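Local coordinates for protein phosphatase 2C (PDB 3D8K) that probably removes phosphate from phosphoserine and phosphothreonine residues of proteins, as a manganese- or magnesium-dependent phosphatase of the PP2C family, at residues Met53-Gln58 / Gly104-Ile109; Tyr166-Ala171 / Phe257-Gly262; His198-Arg203 / Pro225-Phe230. All blocks are in the same frame, centred on the assembly; numbering follows the deposited sequence.

In the fold
From the N terminus, contact 1 forms first: strand 48-55 leads into helices 61-74 and 82-97, and strand 106-115 returns beside it, closing a helical loop. Contact 2 opens later, on strand 165-173, and closes at strand 253-259. Contact 3 is nested within that excursion, holding helix 198-206 to the loop at 225-230. The sheet order 48-55, 106-115, 165-173, 253-259 makes contacts 1 and 2 parts of one antiparallel sheet, joined between I109 and A171. S105 and F230 join contact 1 to contact 3, whereas contacts 2 and 3 stay about 8 Å apart at their nearest atoms.

Contact 1 (Met53-Gln58 / Gly104-Ile109); sequences MFDGFQ and GSSALI
M53 and L108 pair antiparallel at adjacent strands, whose segments 53-55 and 106-109 run at 168° to each other: M53 N bonds to L108 O in the carbonyl plane (2.8 Å), and L108 N returns a weak bond to M53 O. Two residues along, at D55 and S106, S106 N points almost straight at D55 O (2.7 Å, 174° at the hydrogen), although it stands above the carbonyl plane. S106 OG, set between its own backbone N and carbonyl carbon (chi1 76°), turns to the same oxygen with a weak bond and lies 3.4 Å from D55 CB. D55 O thus has both the backbone and the hydroxyl of one serine as donors. On the other face of the sheet, the F54 ring brings CE1 to A107 CB (3.8 Å), and S105 OG sits at its edge; L66 and A67 of helix 61-74 also touch the F54 side chain. S105 OG bonds to S106 O (2.9 Å), a link within its own segment. Beyond the strands, the F57 ring lies flat over G104, whose CA is 3.3 Å from the ring centroid, a CH-pi contact close to the ring normal. G104 adopts backbone angles suited to glycine, and with no side chain it presents its CA directly to the ring. On the opposite face from F54, the D55 carboxylate, carried by strand 48-55 of the PP2C sheet, has a weak hydrogen bond from N315 and a long, weak ion pair with K314. Chemically, donors gathered on the D55 carbonyl, together with the aromatic cover on G104, tie D55-F57 to the neighbouring 104-106 segment.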
loop_
_atom_site.group_PDB
_atom_site.type_symbol
_atom_site.label_atom_id
_atom_site.label_comp_id
_atom_site.label_asym_id
_atom_site.label_seq_id
_atom_site.Cartn_x
_atom_site.Cartn_y
_atom_site.Cartn_z
HETATM N N MSE C 53 30.837 3.163 5.296
HETATM C CA MSE C 53 31.829 2.832 6.305
HETATM C C MSE C 53 32.507 4.090 6.837
HETATM O O MSE C 53 33.023 4.911 6.074
HETATM C CB MSE C 53 32.851 1.901 5.690
HETATM C CG MSE C 53 33.609 1.140 6.696
HETATM SE SE MSE C 53 34.287 -0.426 5.799
HETATM C CE MSE C 53 33.048 -1.736 6.591
ATOM N N PHE C 54 32.506 4.242 8.150
ATOM C CA PHE C 54 33.107 5.411 8.753
ATOM C C PHE C 54 34.179 5.014 9.755
ATOM O O PHE C 54 33.897 4.418 10.781
ATOM C CB PHE C 54 32.004 6.236 9.407
ATOM C CG PHE C 54 30.979 6.727 8.433
ATOM C CD1 PHE C 54 31.266 7.800 7.593
ATOM C CD2 PHE C 54 29.743 6.092 8.316
ATOM C CE1 PHE C 54 30.338 8.236 6.653
ATOM C CE2 PHE C 54 28.808 6.513 7.383
ATOM C CZ PHE C 54 29.100 7.586 6.549
ATOM N N ASP C 55 35.421 5.331 9.436
ATOM C CA ASP C 55 36.522 5.008 10.329
ATOM C C ASP C 55 37.045 6.303 10.945
ATOM O O ASP C 55 37.684 7.113 10.269
ATOM C CB ASP C 55 37.626 4.274 9.555
ATOM C CG ASP C 55 38.775 3.863 10.440
ATOM O OD1 ASP C 55 38.507 3.436 11.586
ATOM O OD2 ASP C 55 39.940 3.958 9.994
ATOM N N GLY C 56 36.771 6.488 12.232
ATOM C CA GLY C 56 37.183 7.709 12.907
ATOM C C GLY C 56 38.521 7.732 13.623
ATOM O O GLY C 56 38.909 6.757 14.268
ATOM N N PHE C 57 39.248 8.842 13.509
ATOM C CA PHE C 57 40.523 8.928 14.204
ATOM C C PHE C 57 40.375 9.562 15.576
ATOM O O PHE C 57 39.883 10.688 15.730
ATOM C CB PHE C 57 41.595 9.662 13.397
ATOM C CG PHE C 57 41.076 10.723 12.491
ATOM C CD1 PHE C 57 40.446 10.387 11.293
ATOM C CD2 PHE C 57 41.298 12.064 12.786
ATOM C CE1 PHE C 57 40.055 11.367 10.392
ATOM C CE2 PHE C 57 40.912 13.056 11.897
ATOM C CZ PHE C 57 40.290 12.710 10.693
ATOM N N GLN C 58 40.804 8.783 16.565
ATOM C CA GLN C 58 40.736 9.140 17.969
ATOM C C GLN C 58 39.439 9.842 18.332
ATOM O O GLN C 58 39.364 11.066 18.510
ATOM C CB GLN C 58 41.987 9.920 18.352
ATOM C CG GLN C 58 43.220 9.014 18.275
ATOM C CD GLN C 58 42.896 7.542 18.609
ATOM O OE1 GLN C 58 42.171 6.867 17.867
ATOM N NE2 GLN C 58 43.432 7.049 19.727
ATOM N N GLY C 104 37.245 13.860 13.392
ATOM C CA GLY C 104 37.915 12.592 13.173
ATOM C C GLY C 104 37.156 11.451 12.510
ATOM O O GLY C 104 36.496 10.671 13.199
ATOM N N SER C 105 37.238 11.346 11.181
ATOM C CA SER C 105 36.596 10.242 10.454
ATOM C C SER C 105 36.685 10.210 8.925
ATOM O O SER C 105 36.411 11.202 8.237
ATOM C CB SER C 105 35.127 10.085 10.872
ATOM O OG SER C 105 34.517 9.087 10.080
ATOM N N SER C 106 37.068 9.035 8.418
ATOM C CA SER C 106 37.184 8.792 6.989
ATOM C C SER C 106 35.843 8.250 6.576
ATOM O O SER C 106 35.010 7.924 7.418
ATOM C CB SER C 106 38.221 7.727 6.679
ATOM O OG SER C 106 37.694 6.452 6.987
ATOM N N ALA C 107 35.647 8.135 5.276
ATOM C CA ALA C 107 34.396 7.647 4.767
ATOM C C ALA C 107 34.562 6.867 3.480
ATOM O O ALA C 107 35.482 7.098 2.692
ATOM C CB ALA C 107 33.457 8.802 4.541
ATOM N N LEU C 108 33.645 5.934 3.286
ATOM C CA LEU C 108 33.614 5.114 2.097
ATOM C C LEU C 108 32.148 4.776 1.889
ATOM O O LEU C 108 31.519 4.133 2.737
ATOM C CB LEU C 108 34.421 3.846 2.306
ATOM C CG LEU C 108 34.919 3.195 1.018
ATOM C CD1 LEU C 108 35.420 1.799 1.365
ATOM C CD2 LEU C 108 33.816 3.111 -0.030
ATOM N N ILE C 109 31.592 5.238 0.780
ATOM C CA ILE C 109 30.195 4.970 0.496
ATOM C C ILE C 109 30.021 4.215 -0.804
ATOM O O ILE C 109 30.605 4.568 -1.819
ATOM C CB ILE C 109 29.389 6.264 0.427
ATOM C CG1 ILE C 109 29.628 7.090 1.696
ATOM C CG2 ILE C 109 27.925 5.929 0.251
ATOM C CD1 ILE C 109 28.743 8.316 1.831
#

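Contact 2 (Tyr166-Ala171 / Phe257-Gly262); sequences YTIHVA and FFAYPG
Y166 and A259 exchange two backbone hydrogen bonds, Y166 N to A259 O (2.7 Å) and A259 N to Y166 O (2.8 Å), both lying in the carbonyl plane. I168 and F257 repeat the pattern two residues along: I168 N meets F257 O nearly head-on (2.6 Å), and F257 N reaches I168 O at 2.9 Å. Between these two hydrogen-bonded pairs stands the non-hydrogen-bonded pair T167 and F258, and F258 CA-H points at Y166 O. Side chains of Y166, I168, F257 and A259 share one face. There I168 CD1 rests on A259 CB (4.1 Å). The Y166 ring, its CG anti to the carbonyl carbon (chi1 -73°), extends past the strand end, so that CE2 of the ring touches P261 CG at 4.0 Å, with A259 O and P261 CA at its edge. Its hydroxyl bonds to P324 O, and the ring meets Y114 with planes about 50° apart. On the other face, T167 OG1 bonds to E115, while the F258 ring stands edge-to-face with F155. The contact is fastened chiefly through main-chain polarity, aromatic and aliphatic packing finishing this edge of the six-stranded antiparallel PP2C sheet, where 253-259 is outermost within this chain.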
loop_
_atom_site.group_PDB
_atom_site.type_symbol
_atom_site.label_atom_id
_atom_site.label_comp_id
_atom_site.label_asym_id
_atom_site.label_seq_id
_atom_site.Cartn_x
_atom_site.Cartn_y
_atom_site.Cartn_z
ATOM N N TYR C 166 25.422 -4.924 -12.527
ATOM C CA TYR C 166 25.292 -4.111 -11.330
ATOM C C TYR C 166 26.170 -2.872 -11.463
ATOM O O TYR C 166 27.375 -2.979 -11.698
ATOM C CB TYR C 166 25.714 -4.917 -10.106
ATOM C CG TYR C 166 24.722 -5.980 -9.699
ATOM C CD1 TYR C 166 23.681 -5.689 -8.819
ATOM C CD2 TYR C 166 24.840 -7.288 -10.169
ATOM C CE1 TYR C 166 22.790 -6.676 -8.408
ATOM C CE2 TYR C 166 23.952 -8.279 -9.764
ATOM C CZ TYR C 166 22.934 -7.970 -8.881
ATOM O OH TYR C 166 22.079 -8.959 -8.445
ATOM N N THR C 167 25.563 -1.695 -11.343
ATOM C CA THR C 167 26.327 -0.460 -11.421
ATOM C C THR C 167 26.810 -0.080 -10.037
ATOM O O THR C 167 26.024 0.023 -9.103
ATOM C CB THR C 167 25.501 0.687 -11.976
ATOM O OG1 THR C 167 25.313 0.495 -13.379
ATOM C CG2 THR C 167 26.209 1.994 -11.762
ATOM N N ILE C 168 28.110 0.123 -9.907
ATOM C CA ILE C 168 28.674 0.488 -8.630
ATOM C C ILE C 168 29.265 1.880 -8.607
ATOM O O ILE C 168 30.044 2.262 -9.472
ATOM C CB ILE C 168 29.772 -0.480 -8.219
ATOM C CG1 ILE C 168 29.177 -1.873 -8.003
ATOM C CG2 ILE C 168 30.466 0.034 -6.967
ATOM C CD1 ILE C 168 30.226 -2.958 -7.856
ATOM N N HIS C 169 28.864 2.640 -7.598
ATOM C CA HIS C 169 29.376 3.986 -7.391
ATOM C C HIS C 169 30.112 3.975 -6.069
ATOM O O HIS C 169 29.566 3.579 -5.034
ATOM C CB HIS C 169 28.253 5.013 -7.300
ATOM C CG HIS C 169 27.745 5.475 -8.622
ATOM N ND1 HIS C 169 26.861 4.738 -9.381
ATOM C CD2 HIS C 169 27.994 6.604 -9.326
ATOM C CE1 HIS C 169 26.586 5.393 -10.493
ATOM N NE2 HIS C 169 27.261 6.529 -10.485
ATOM N N VAL C 170 31.362 4.387 -6.090
ATOM C CA VAL C 170 32.078 4.425 -4.849
ATOM C C VAL C 170 32.463 5.854 -4.542
ATOM O O VAL C 170 33.065 6.532 -5.364
ATOM C CB VAL C 170 33.337 3.563 -4.895
ATOM C CG1 VAL C 170 34.066 3.661 -3.549
ATOM C CG2 VAL C 170 32.969 2.129 -5.202
ATOM N N ALA C 171 32.082 6.311 -3.359
ATOM C CA ALA C 171 32.413 7.654 -2.903
ATOM C C ALA C 171 33.426 7.456 -1.798
ATOM O O ALA C 171 33.043 7.258 -0.654
ATOM C CB ALA C 171 31.177 8.351 -2.355
ATOM N N PHE C 257 31.817 1.759 -11.650
ATOM C CA PHE C 257 32.170 0.489 -12.284
ATOM C C PHE C 257 30.915 -0.369 -12.448
ATOM O O PHE C 257 29.913 -0.151 -11.779
ATOM C CB PHE C 257 33.116 -0.336 -11.404
ATOM C CG PHE C 257 34.459 0.295 -11.136
ATOM C CD1 PHE C 257 34.569 1.471 -10.395
ATOM C CD2 PHE C 257 35.630 -0.341 -11.559
ATOM C CE1 PHE C 257 35.810 1.998 -10.078
ATOM C CE2 PHE C 257 36.875 0.184 -11.241
ATOM C CZ PHE C 257 36.964 1.355 -10.498
ATOM N N PHE C 258 30.971 -1.357 -13.331
ATOM C CA PHE C 258 29.843 -2.265 -13.485
ATOM C C PHE C 258 30.370 -3.634 -13.095
ATOM O O PHE C 258 31.562 -3.894 -13.197
ATOM C CB PHE C 258 29.321 -2.298 -14.918
ATOM C CG PHE C 258 30.270 -2.896 -15.888
ATOM C CD1 PHE C 258 31.428 -2.227 -16.251
ATOM C CD2 PHE C 258 30.018 -4.142 -16.435
ATOM C CE1 PHE C 258 32.325 -2.792 -17.144
ATOM C CE2 PHE C 258 30.909 -4.723 -17.330
ATOM C CZ PHE C 258 32.070 -4.042 -17.687
ATOM N N ALA C 259 29.484 -4.498 -12.623
ATOM C CA ALA C 259 29.869 -5.833 -12.213
ATOM C C ALA C 259 28.831 -6.784 -12.725
ATOM O O ALA C 259 27.648 -6.470 -12.748
ATOM C CB ALA C 259 29.931 -5.929 -10.719
ATOM N N TYR C 260 29.285 -7.961 -13.128
ATOM C CA TYR C 260 28.398 -8.978 -13.655
ATOM C C TYR C 260 27.826 -9.753 -12.485
ATOM O O TYR C 260 28.419 -9.763 -11.410
ATOM C CB TYR C 260 29.196 -9.911 -14.571
ATOM C CG TYR C 260 29.684 -9.284 -15.869
ATOM C CD1 TYR C 260 28.782 -8.824 -16.818
ATOM C CD2 TYR C 260 31.053 -9.201 -16.167
ATOM C CE1 TYR C 260 29.216 -8.296 -18.036
ATOM C CE2 TYR C 260 31.502 -8.678 -17.385
ATOM C CZ TYR C 260 30.574 -8.227 -18.321
ATOM O OH TYR C 260 30.986 -7.723 -19.557
ATOM N N PRO C 261 26.644 -10.375 -12.654
ATOM C CA PRO C 261 26.069 -11.152 -11.549
ATOM C C PRO C 261 27.070 -12.265 -11.259
ATOM O O PRO C 261 27.683 -12.810 -12.180
ATOM C CB PRO C 261 24.771 -11.671 -12.135
ATOM C CG PRO C 261 24.354 -10.567 -13.011
ATOM C CD PRO C 261 25.640 -10.166 -13.708
ATOM N N GLY C 262 27.256 -12.587 -9.989
ATOM C CA GLY C 262 28.226 -13.599 -9.646
ATOM C C GLY C 262 29.432 -12.917 -9.042
ATOM O O GLY C 262 30.243 -13.564 -8.383
#

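Contact 3 (His198-Arg203 / Pro225-Phe230). With SO4 (sulfate ion), chain G.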
loop_
_atom_site.group_PDB
_atom_site.type_symbol
_atom_site.label_atom_id
_atom_site.label_comp_id
_atom_site.label_asym_id
_atom_site.label_seq_id
_atom_site.Cartn_x
_atom_site.Cartn_y
_atom_site.Cartn_z
ATOM N N HIS C 198 51.036 10.206 -4.471
ATOM C CA HIS C 198 51.739 11.314 -5.107
ATOM C C HIS C 198 50.829 12.522 -5.283
ATOM O O HIS C 198 51.234 13.645 -4.995
ATOM C CB HIS C 198 52.297 10.909 -6.475
ATOM C CG HIS C 198 53.029 12.016 -7.174
ATOM N ND1 HIS C 198 54.157 12.614 -6.646
ATOM C CD2 HIS C 198 52.781 12.653 -8.343
ATOM C CE1 HIS C 198 54.569 13.570 -7.460
ATOM N NE2 HIS C 198 53.752 13.614 -8.497
ATOM N N LYS C 199 49.603 12.302 -5.746
ATOM C CA LYS C 199 48.689 13.418 -5.948
ATOM C C LYS C 199 48.285 14.096 -4.635
ATOM O O LYS C 199 48.323 15.324 -4.529
ATOM C CB LYS C 199 47.445 12.958 -6.712
ATOM C CG LYS C 199 47.712 12.549 -8.164
ATOM C CD LYS C 199 47.764 13.738 -9.121
ATOM C CE LYS C 199 46.397 14.417 -9.234
ATOM N NZ LYS C 199 46.395 15.572 -10.182
ATOM N N GLU C 200 47.913 13.304 -3.636
ATOM C CA GLU C 200 47.500 13.851 -2.349
ATOM C C GLU C 200 48.599 14.652 -1.668
ATOM O O GLU C 200 48.418 15.814 -1.308
ATOM C CB GLU C 200 47.042 12.721 -1.435
ATOM C CG GLU C 200 45.712 12.159 -1.845
ATOM C CD GLU C 200 44.643 13.221 -1.824
ATOM O OE1 GLU C 200 44.375 13.763 -0.739
ATOM O OE2 GLU C 200 44.077 13.526 -2.889
ATOM N N ARG C 201 49.735 14.004 -1.482
ATOM C CA ARG C 201 50.892 14.612 -0.864
ATOM C C ARG C 201 51.195 15.899 -1.629
ATOM O O ARG C 201 51.589 16.909 -1.052
ATOM C CB ARG C 201 52.063 13.641 -0.979
ATOM C CG ARG C 201 53.312 14.012 -0.224
ATOM C CD ARG C 201 54.543 13.443 -0.938
ATOM N NE ARG C 201 54.379 12.058 -1.387
ATOM C CZ ARG C 201 54.397 11.676 -2.660
ATOM N NH1 ARG C 201 54.571 12.568 -3.625
ATOM N NH2 ARG C 201 54.233 10.398 -2.973
ATOM N N HIS C 202 51.002 15.868 -2.937
ATOM C CA HIS C 202 51.273 17.048 -3.727
ATOM C C HIS C 202 50.264 18.162 -3.458
ATOM O O HIS C 202 50.650 19.294 -3.161
ATOM C CB HIS C 202 51.289 16.712 -5.211
ATOM C CG HIS C 202 52.014 17.727 -6.026
ATOM N ND1 HIS C 202 51.588 19.035 -6.127
ATOM C CD2 HIS C 202 53.182 17.657 -6.707
ATOM C CE1 HIS C 202 52.464 19.728 -6.832
ATOM N NE2 HIS C 202 53.442 18.915 -7.196
ATOM N N ARG C 203 48.976 17.842 -3.562
ATOM C CA ARG C 203 47.927 18.822 -3.305
ATOM C C ARG C 203 48.179 19.526 -1.982
ATOM O O ARG C 203 48.338 20.743 -1.932
ATOM C CB ARG C 203 46.552 18.146 -3.243
ATOM C CG ARG C 203 45.439 19.082 -2.764
ATOM C CD ARG C 203 44.072 18.433 -2.814
ATOM N NE ARG C 203 43.982 17.291 -1.913
ATOM C CZ ARG C 203 43.998 17.391 -0.590
ATOM N NH1 ARG C 203 44.094 18.584 -0.024
ATOM N NH2 ARG C 203 43.939 16.302 0.163
ATOM N N PRO C 225 45.985 11.394 10.178
ATOM C CA PRO C 225 46.492 10.146 9.598
ATOM C C PRO C 225 46.241 10.011 8.100
ATOM O O PRO C 225 46.797 9.123 7.461
ATOM C CB PRO C 225 45.752 9.065 10.384
ATOM C CG PRO C 225 45.264 9.788 11.627
ATOM C CD PRO C 225 44.877 11.119 11.104
HETATM N N MSE C 226 45.407 10.886 7.544
HETATM C CA MSE C 226 45.086 10.843 6.116
HETATM C C MSE C 226 44.991 12.242 5.483
HETATM O O MSE C 226 45.098 13.246 6.179
HETATM C CB MSE C 226 43.781 10.073 5.924
HETATM C CG MSE C 226 42.678 10.596 6.789
HETATM SE SE MSE C 226 41.160 9.352 6.889
HETATM C CE MSE C 226 42.008 8.166 8.223
ATOM N N THR C 227 44.801 12.314 4.167
ATOM C CA THR C 227 44.741 13.611 3.506
ATOM C C THR C 227 43.307 14.054 3.215
ATOM O O THR C 227 43.054 15.187 2.796
ATOM C CB THR C 227 45.574 13.587 2.208
ATOM O OG1 THR C 227 45.073 12.571 1.344
ATOM C CG2 THR C 227 47.041 13.282 2.514
ATOM N N ARG C 228 42.362 13.152 3.449
ATOM C CA ARG C 228 40.957 13.452 3.225
ATOM C C ARG C 228 40.105 12.859 4.326
ATOM O O ARG C 228 40.280 11.699 4.712
ATOM C CB ARG C 228 40.520 12.942 1.859
ATOM C CG ARG C 228 41.121 13.761 0.729
ATOM C CD ARG C 228 40.587 13.332 -0.602
ATOM N NE ARG C 228 41.041 14.190 -1.684
ATOM C CZ ARG C 228 40.716 14.016 -2.962
ATOM N NH1 ARG C 228 39.939 13.006 -3.321
ATOM N NH2 ARG C 228 41.153 14.866 -3.880
ATOM N N ALA C 229 39.199 13.675 4.857
ATOM C CA ALA C 229 38.344 13.223 5.940
ATOM C C ALA C 229 37.222 14.213 6.242
ATOM O O ALA C 229 37.160 15.282 5.635
ATOM C CB ALA C 229 39.196 12.983 7.185
ATOM N N PHE C 230 36.346 13.846 7.183
ATOM C CA PHE C 230 35.217 14.689 7.585
ATOM C C PHE C 230 35.472 15.656 8.746
ATOM O O PHE C 230 34.986 16.783 8.717
ATOM C CB PHE C 230 33.990 13.837 7.917
ATOM C CG PHE C 230 33.099 13.579 6.741
ATOM C CD1 PHE C 230 32.965 12.292 6.224
ATOM C CD2 PHE C 230 32.377 14.616 6.156
ATOM C CE1 PHE C 230 32.135 12.040 5.153
ATOM C CE2 PHE C 230 31.540 14.372 5.078
ATOM C CZ PHE C 230 31.418 13.074 4.576
HETATM S S SO4 G . 57.034 14.956 -2.818
HETATM O O1 SO4 G . 57.225 16.377 -2.500
HETATM O O2 SO4 G . 58.053 14.541 -3.807
HETATM O O3 SO4 G . 57.187 14.158 -1.598
HETATM O O4 SO4 G . 55.687 14.774 -3.382
#
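The R228 guanidinium carries E200 OE2 over one face, 3.0 Å above its plane and offset toward the rim; the carboxylate stands steeply to it, the two planes 79° apart. This salt bridge, with OE2 3.3 Å from R228 NE, rests on charge alone, because no N-H points at the oxygen. R203 is met instead at its edge: NH2 donates to E200 OE1 (2.7 Å), on the syn side of the carboxylate, and also to T227 O (3.0 Å), although it stands above that carbonyl plane. The R203 chain, extended at first, bends at chi3 (63°), bringing NH2 to both acceptors, with E200 OE1 nearer the guanidinium plane and the straighter bond (158°). T227 OG1 also donates to E200 OE1, at a modelled length too short to trust, while the other carboxylate oxygen faces R228. E200 thus lies between two arginines whose R203 NH2 and R228 NE are 4.0 Å apart, and its negative charge probably offsets part of theirs. On another side of the helix, R201 NH1 donates to H198 ND1 (3.0 Å); its contact with a sulfate, probably from the crystallisation liquor, is doubtful. H193 lies against E200 and T227, and R203 NH1 reaches L247 O. From this network the 225-230 segment runs inward: M226 packs on S106, and F230 lies on L173 of strand 165-173 and on M92 of helix 82-97, so helix 198-206 is joined through the loop to the sheet that holds strands 106-115 and 165-173, and to helix 82-97.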